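Local atomic coordinates of periplasmic oligopeptide-binding protein (PDB entry 3ZS6), a protein that probably binds oligopeptides in the periplasm and delivers them to an ABC transport system for uptake. Residues 29-34 against 190-195. Residues are numbered along the deposited sequence; the frame is centred on the assembly and turned at random.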
loop_
_atom_site.group_PDB
_atom_site.type_symbol
_atom_site.label_atom_id
_atom_site.label_comp_id
_atom_site.label_asym_id
_atom_site.label_seq_id
_atom_site.Cartn_x
_atom_site.Cartn_y
_atom_site.Cartn_z
ATOM N N ASN A 29 3.660 4.011 -5.916
ATOM C CA ASN A 29 3.650 5.243 -5.130
ATOM C C ASN A 29 5.046 5.830 -4.913
ATOM O O ASN A 29 5.228 7.036 -5.017
ATOM C CB ASN A 29 2.949 5.036 -3.784
ATOM C CG ASN A 29 1.446 5.080 -3.910
ATOM O OD1 ASN A 29 0.822 6.134 -3.725
ATOM N ND2 ASN A 29 0.844 3.929 -4.210
ATOM N N THR A 30 6.024 4.978 -4.613
ATOM C CA THR A 30 7.395 5.455 -4.384
ATOM C C THR A 30 7.965 6.102 -5.645
ATOM O O THR A 30 8.458 7.233 -5.609
ATOM C CB THR A 30 8.337 4.323 -3.939
ATOM O OG1 THR A 30 7.843 3.726 -2.728
ATOM C CG2 THR A 30 9.740 4.874 -3.702
ATOM N N ILE A 31 7.898 5.387 -6.763
ATOM C CA ILE A 31 8.323 5.957 -8.042
ATOM C C ILE A 31 7.472 7.169 -8.470
ATOM O O ILE A 31 8.012 8.214 -8.811
ATOM C CB ILE A 31 8.332 4.902 -9.151
ATOM C CG1 ILE A 31 9.369 3.824 -8.826
ATOM C CG2 ILE A 31 8.656 5.543 -10.508
ATOM C CD1 ILE A 31 9.383 2.662 -9.807
ATOM N N GLY A 32 6.149 7.031 -8.436
ATOM C CA GLY A 32 5.260 8.093 -8.886
ATOM C C GLY A 32 5.366 9.403 -8.112
ATOM O O GLY A 32 5.143 10.493 -8.671
ATOM N N LEU A 33 5.700 9.312 -6.825
ATOM C CA LEU A 33 5.777 10.513 -5.990
ATOM C C LEU A 33 7.102 11.263 -6.153
ATOM O O LEU A 33 7.228 12.412 -5.736
ATOM C CB LEU A 33 5.496 10.190 -4.522
ATOM C CG LEU A 33 4.044 9.818 -4.195
ATOM C CD1 LEU A 33 3.933 9.289 -2.773
ATOM C CD2 LEU A 33 3.079 11.004 -4.401
ATOM N N ASP A 34 8.091 10.613 -6.759
ATOM C CA ASP A 34 9.277 11.323 -7.232
ATOM C C ASP A 34 8.927 12.118 -8.509
ATOM O O ASP A 34 9.503 13.173 -8.763
ATOM C CB ASP A 34 10.422 10.345 -7.541
ATOM C CG ASP A 34 11.159 9.864 -6.294
ATOM O OD1 ASP A 34 10.896 10.354 -5.167
ATOM O OD2 ASP A 34 12.034 8.993 -6.458
ATOM N N ASN A 190 13.712 -3.799 -16.359
ATOM C CA ASN A 190 15.123 -3.497 -16.493
ATOM C C ASN A 190 15.492 -2.313 -15.620
ATOM O O ASN A 190 16.172 -2.469 -14.612
ATOM C CB ASN A 190 15.478 -3.226 -17.955
ATOM C CG ASN A 190 16.965 -3.048 -18.170
ATOM O OD1 ASN A 190 17.709 -2.761 -17.237
ATOM N ND2 ASN A 190 17.408 -3.224 -19.406
ATOM N N ARG A 191 15.030 -1.129 -16.003
ATOM C CA ARG A 191 15.309 0.058 -15.213
ATOM C C ARG A 191 14.383 1.218 -15.525
ATOM O O ARG A 191 13.805 1.307 -16.617
ATOM C CB ARG A 191 16.754 0.502 -15.441
ATOM C CG ARG A 191 17.094 0.650 -16.909
ATOM C CD ARG A 191 17.638 2.024 -17.232
ATOM N NE ARG A 191 19.094 2.063 -17.251
ATOM C CZ ARG A 191 19.807 2.777 -18.121
ATOM N NH1 ARG A 191 19.195 3.502 -19.050
ATOM N NH2 ARG A 191 21.133 2.764 -18.069
ATOM N N ILE A 192 14.248 2.099 -14.539
ATOM C CA ILE A 192 13.642 3.405 -14.724
ATOM C C ILE A 192 14.655 4.452 -14.270
ATOM O O ILE A 192 15.249 4.323 -13.201
ATOM C CB ILE A 192 12.340 3.543 -13.926
ATOM C CG1 ILE A 192 11.170 2.972 -14.726
ATOM C CG2 ILE A 192 12.080 5.016 -13.557
ATOM C CD1 ILE A 192 9.869 2.882 -13.938
ATOM N N VAL A 193 14.883 5.465 -15.101
ATOM C CA VAL A 193 15.821 6.537 -14.757
ATOM C C VAL A 193 15.109 7.889 -14.799
ATOM O O VAL A 193 14.313 8.157 -15.708
ATOM C CB VAL A 193 17.048 6.576 -15.715
ATOM C CG1 VAL A 193 18.043 7.652 -15.284
ATOM C CG2 VAL A 193 17.729 5.218 -15.795
ATOM N N MET A 194 15.398 8.739 -13.818
ATOM C CA MET A 194 14.816 10.082 -13.768
ATOM C C MET A 194 15.847 11.122 -13.344
ATOM O O MET A 194 16.795 10.813 -12.618
ATOM C CB MET A 194 13.582 10.128 -12.857
ATOM C CG MET A 194 13.833 9.777 -11.404
ATOM S SD MET A 194 12.299 9.596 -10.421
ATOM C CE MET A 194 11.505 8.171 -11.162
ATOM N N ALA A 195 15.652 12.356 -13.802
ATOM C CA ALA A 195 16.627 13.425 -13.593
ATOM C C ALA A 195 15.991 14.593 -12.851
ATOM O O ALA A 195 14.804 14.880 -13.033
ATOM C CB ALA A 195 17.170 13.899 -14.931
#
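Helix 26-35 packs against one face of the mixed four-stranded sheet that includes strands 191-196 and 210-215, part of the periplasmic binding-protein fold; here I31 and D34, one helical turn apart, meet I192 and M194 of an inner strand. The axes of helix 29-34 and strand 191-195 approach to 10.8 Å and run in roughly the same direction, at 26°. I31 divides its branches between two partners. Its CD1 meets CD1 of I192 tip to tip at 4.2 Å, while I31 CG2 lies 3.9 Å from the terminal methyl CE of M194. In M194, CG between N and the carbonyl carbon (chi1 61°) and an extended chi2 bring SD up to D34; the bend at chi3 (65°) then swings CE to I31. There D34 CB sits 3.5 Å from M194 SD, the two side chains crossing at about a right angle. The D34 carboxylate is buried, yet its OD2 is hydrogen-bonded to Y213 OH on the adjoining strand and to S499 OG. Helix and strand are thus joined by packing of methyl groups, a methylene and a thioether, while the carboxylate OD2 of D34 is satisfied by two hydroxyls from outside the segments.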